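Local coordinates for protein SM80.1 Vicilin (Solanum melongena, PDB 5VF5) that probably serves as a seed storage protein, a 7S globulin of the vicilin family built from two cupin domains and carrying a copper ion, at residues A[211-216]-A[233-238]. Sequence-based numbering, arbitrary orientation. Where two conformers were deposited one is given.
Sequences FNLMKE and ERFEQL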
ATOM      1  N   PHE A 211       0.526   6.862  13.081  1.00 15.00           N
ATOM      2  CA  PHE A 211      -0.760   7.480  13.208  1.00 17.77           C
ATOM      3  C   PHE A 211      -1.837   6.562  12.667  1.00 17.14           C
ATOM      4  O   PHE A 211      -1.562   5.661  11.885  1.00 16.55           O
ATOM      5  CB  PHE A 211      -0.821   8.858  12.519  1.00 22.23           C
ATOM      6  CG  PHE A 211      -0.331   8.871  11.110  1.00 23.69           C
ATOM      7  CD1 PHE A 211       1.019   9.051  10.834  1.00 23.63           C
ATOM      8  CD2 PHE A 211      -1.230   8.798  10.052  1.00 29.07           C
ATOM      9  CE1 PHE A 211       1.477   9.098   9.509  1.00 28.59           C
ATOM     10  CE2 PHE A 211      -0.782   8.847   8.748  1.00 29.45           C
ATOM     11  CZ  PHE A 211       0.560   9.013   8.477  1.00 23.88           C
ATOM     12  N   ASN A 212      -3.081   6.831  13.033  1.00 18.47           N
ATOM     13  CA  ASN A 212      -4.197   5.918  12.750  1.00 17.29           C
ATOM     14  C   ASN A 212      -5.475   6.743  12.673  1.00 18.76           C
ATOM     15  O   ASN A 212      -5.774   7.510  13.592  1.00 25.20           O
ATOM     16  CB  ASN A 212      -4.258   4.874  13.856  1.00 21.93           C
ATOM     17  CG  ASN A 212      -5.201   3.722  13.558  1.00 21.21           C
ATOM     18  OD1 ASN A 212      -6.359   3.944  13.239  1.00 25.25           O
ATOM     19  ND2 ASN A 212      -4.703   2.454  13.697  1.00 19.73           N
ATOM     20  N   LEU A 213      -6.191   6.632  11.556  1.00 18.38           N
ATOM     21  CA  LEU A 213      -7.388   7.446  11.330  0.60 17.70           C
ATOM     22  C   LEU A 213      -8.677   6.625  11.444  1.00 19.72           C
ATOM     23  O   LEU A 213      -9.747   7.156  11.151  1.00 20.66           O
ATOM     24  CB  LEU A 213      -7.307   8.087   9.933  0.60 20.67           C
ATOM     25  CG  LEU A 213      -6.256   9.190   9.703  0.60 21.20           C
ATOM     26  CD1 LEU A 213      -4.821   8.673   9.594  0.60 22.13           C
ATOM     27  CD2 LEU A 213      -6.587   9.972   8.438  0.60 18.41           C
ATOM     28  N   MET A 214      -8.569   5.369  11.901  0.50 23.44           N
ATOM     29  CA  MET A 214      -9.687   4.409  11.862  0.50 25.99           C
ATOM     30  C   MET A 214     -10.919   4.929  12.590  0.50 27.15           C
ATOM     31  O   MET A 214     -12.043   4.694  12.153  0.50 27.64           O
ATOM     32  CB  MET A 214      -9.295   3.068  12.494  0.50 27.05           C
ATOM     33  CG  MET A 214      -8.573   2.092  11.572  0.50 25.81           C
ATOM     34  SD  MET A 214      -8.501   0.438  12.304  0.50 35.83           S
ATOM     35  CE  MET A 214     -10.234  -0.002  12.331  0.50 33.59           C
ATOM     36  N   LYS A 215     -10.691   5.654  13.684  1.00 26.05           N
ATOM     37  CA  LYS A 215     -11.786   6.150  14.566  1.00 29.07           C
ATOM     38  C   LYS A 215     -12.380   7.517  14.150  1.00 24.62           C
ATOM     39  O   LYS A 215     -13.358   7.996  14.743  1.00 31.13           O
ATOM     40  CB  LYS A 215     -11.328   6.218  16.020  1.00 36.37           C
ATOM     41  CG  LYS A 215     -11.086   4.850  16.643  1.00 42.85           C
ATOM     42  CD  LYS A 215     -10.567   4.989  18.062  1.00 56.77           C
ATOM     43  CE  LYS A 215     -10.780   3.715  18.869  1.00 63.38           C
ATOM     44  NZ  LYS A 215     -10.308   3.881  20.271  1.00 73.76           N
ATOM     45  N   GLU A 216     -11.795   8.132  13.135  1.00 22.04           N
ATOM     46  CA  GLU A 216     -12.249   9.433  12.658  1.00 21.55           C
ATOM     47  C   GLU A 216     -13.462   9.272  11.768  1.00 22.27           C
ATOM     48  O   GLU A 216     -13.693   8.201  11.187  1.00 25.08           O
ATOM     49  CB  GLU A 216     -11.128  10.135  11.878  1.00 23.45           C
ATOM     50  CG  GLU A 216      -9.912  10.398  12.757  1.00 24.34           C
ATOM     51  CD  GLU A 216      -8.818  11.154  12.059  1.00 26.84           C
ATOM     52  OE1 GLU A 216      -9.014  11.639  10.919  1.00 30.15           O
ATOM     53  OE2 GLU A 216      -7.739  11.285  12.671  1.00 35.41           O
ATOM     54  N   GLU A 233      -1.124  17.058   3.093  1.00 16.99           N
ATOM     55  CA  GLU A 233      -1.559  18.368   3.600  1.00 18.96           C
ATOM     56  C   GLU A 233      -1.619  18.327   5.119  1.00 19.93           C
ATOM     57  O   GLU A 233      -1.239  19.285   5.784  1.00 23.06           O
ATOM     58  CB  GLU A 233      -2.939  18.723   3.035  1.00 23.14           C
ATOM     59  CG  GLU A 233      -2.967  19.276   1.623  1.00 29.09           C
ATOM     60  CD  GLU A 233      -3.126  18.234   0.536  1.00 28.96           C
ATOM     61  OE1 GLU A 233      -2.793  17.036   0.802  1.00 26.10           O
ATOM     62  OE2 GLU A 233      -3.567  18.617  -0.583  1.00 23.79           O
ATOM     63  N   ARG A 234      -2.155  17.240   5.658  1.00 17.95           N
ATOM     64  CA  ARG A 234      -2.311  17.062   7.093  1.00 19.14           C
ATOM     65  C   ARG A 234      -1.139  16.454   7.841  1.00 18.58           C
ATOM     66  O   ARG A 234      -0.874  16.824   8.982  1.00 22.82           O
ATOM     67  CB  ARG A 234      -3.579  16.251   7.343  1.00 21.40           C
ATOM     68  CG  ARG A 234      -3.842  15.929   8.790  1.00 22.91           C
ATOM     69  CD  ARG A 234      -5.193  15.314   8.998  1.00 23.14           C
ATOM     70  NE  ARG A 234      -5.332  14.890  10.378  1.00 24.97           N
ATOM     71  CZ  ARG A 234      -6.206  13.983  10.811  1.00 25.49           C
ATOM     72  NH1 ARG A 234      -7.079  13.414   9.987  1.00 27.43           N
ATOM     73  NH2 ARG A 234      -6.220  13.661  12.100  1.00 32.16           N
ATOM     74  N   PHE A 235      -0.477  15.486   7.216  1.00 15.61           N
ATOM     75  CA  PHE A 235       0.538  14.680   7.853  1.00 15.19           C
ATOM     76  C   PHE A 235       1.880  15.009   7.260  1.00 17.28           C
ATOM     77  O   PHE A 235       2.217  14.547   6.151  1.00 17.88           O
ATOM     78  CB  PHE A 235       0.198  13.203   7.683  1.00 16.16           C
ATOM     79  CG  PHE A 235      -0.980  12.790   8.509  1.00 16.42           C
ATOM     80  CD1 PHE A 235      -0.840  12.505   9.866  1.00 21.12           C
ATOM     81  CD2 PHE A 235      -2.228  12.752   7.959  1.00 18.67           C
ATOM     82  CE1 PHE A 235      -1.945  12.172  10.629  1.00 21.68           C
ATOM     83  CE2 PHE A 235      -3.335  12.392   8.701  1.00 18.50           C
ATOM     84  CZ  PHE A 235      -3.191  12.095  10.039  1.00 19.16           C
ATOM     85  N   GLU A 236       2.669  15.801   7.976  1.00 19.78           N
ATOM     86  CA  GLU A 236       3.939  16.287   7.467  1.00 20.19           C
ATOM     87  C   GLU A 236       4.895  15.118   7.112  1.00 18.98           C
ATOM     88  O   GLU A 236       5.706  15.228   6.193  1.00 20.10           O
ATOM     89  CB  GLU A 236       4.577  17.247   8.496  1.00 26.02           C
ATOM     90  CG  GLU A 236       5.269  16.575   9.663  1.00 35.88           C
ATOM     91  N   GLN A 237       4.779  14.015   7.839  1.00 20.39           N
ATOM     92  CA  GLN A 237       5.702  12.914   7.545  0.60 19.31           C
ATOM     93  C   GLN A 237       5.446  12.266   6.192  1.00 17.46           C
ATOM     94  O   GLN A 237       6.330  11.553   5.733  1.00 18.67           O
ATOM     95  CB  GLN A 237       5.726  11.828   8.600  0.60 20.54           C
ATOM     96  CG  GLN A 237       4.408  11.111   8.783  0.60 19.02           C
ATOM     97  CD  GLN A 237       3.653  11.700   9.949  0.60 22.47           C
ATOM     98  OE1 GLN A 237       3.213  12.857   9.913  0.60 26.56           O
ATOM     99  NE2 GLN A 237       3.514  10.921  10.991  0.60 24.78           N
ATOM    100  N   LEU A 238       4.348  12.595   5.528  1.00 16.49           N
ATOM    101  CA  LEU A 238       4.098  12.126   4.141  1.00 15.37           C
ATOM    102  C   LEU A 238       4.545  13.090   3.055  1.00 15.52           C
ATOM    103  O   LEU A 238       4.491  12.759   1.868  1.00 15.24           O
ATOM    104  CB  LEU A 238       2.617  11.800   3.976  1.00 14.64           C
ATOM    105  CG  LEU A 238       2.006  10.788   4.942  1.00 16.67           C
ATOM    106  CD1 LEU A 238       0.527  10.631   4.632  1.00 17.47           C
ATOM    107  CD2 LEU A 238       2.689   9.441   4.866  1.00 19.13           C
TER
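The rings of F211 and F235 lie one over the other in an offset stack, centroids 4.2 Å apart and planes only 13° from parallel. F211 sends its ring into the hollow of the 233-238 turn: CG sits between the backbone N and the carbonyl carbon (chi1 51°), F235 roofs one face, and CZ rests 4.2 Å from CD1 of L238. The Q237 side chain, bent at chi2 in the conformer given, walls the CD1-CE1 side of the ring with its amide standing steeply to the ring plane. F235 is itself sandwiched, with F211 on one face and the aliphatic CG of R234 over the other. In the conformer given, L213 CD1 lies in plane at the edge of the F211 ring and reaches F235 CZ, with CD2 beside R234 NH1. Extended past the F235 ring, R234 reaches E216 end-on in a bidentate salt bridge. Its NH1 meets the syn lone pair of E216 OE1 at 2.8 Å, almost straight at 174°; NH2 binds OE2 at 2.9 Å on its syn side, out of the carboxylate plane. The two flat groups are nearly coplanar, and the paired bonds limit their rotation. Both loops flank the hairpin of strands 220-222 and 225-230: F211, L213 and F235 pack on A230, and F211 also bonds through its backbone to V100 of strand 100-103.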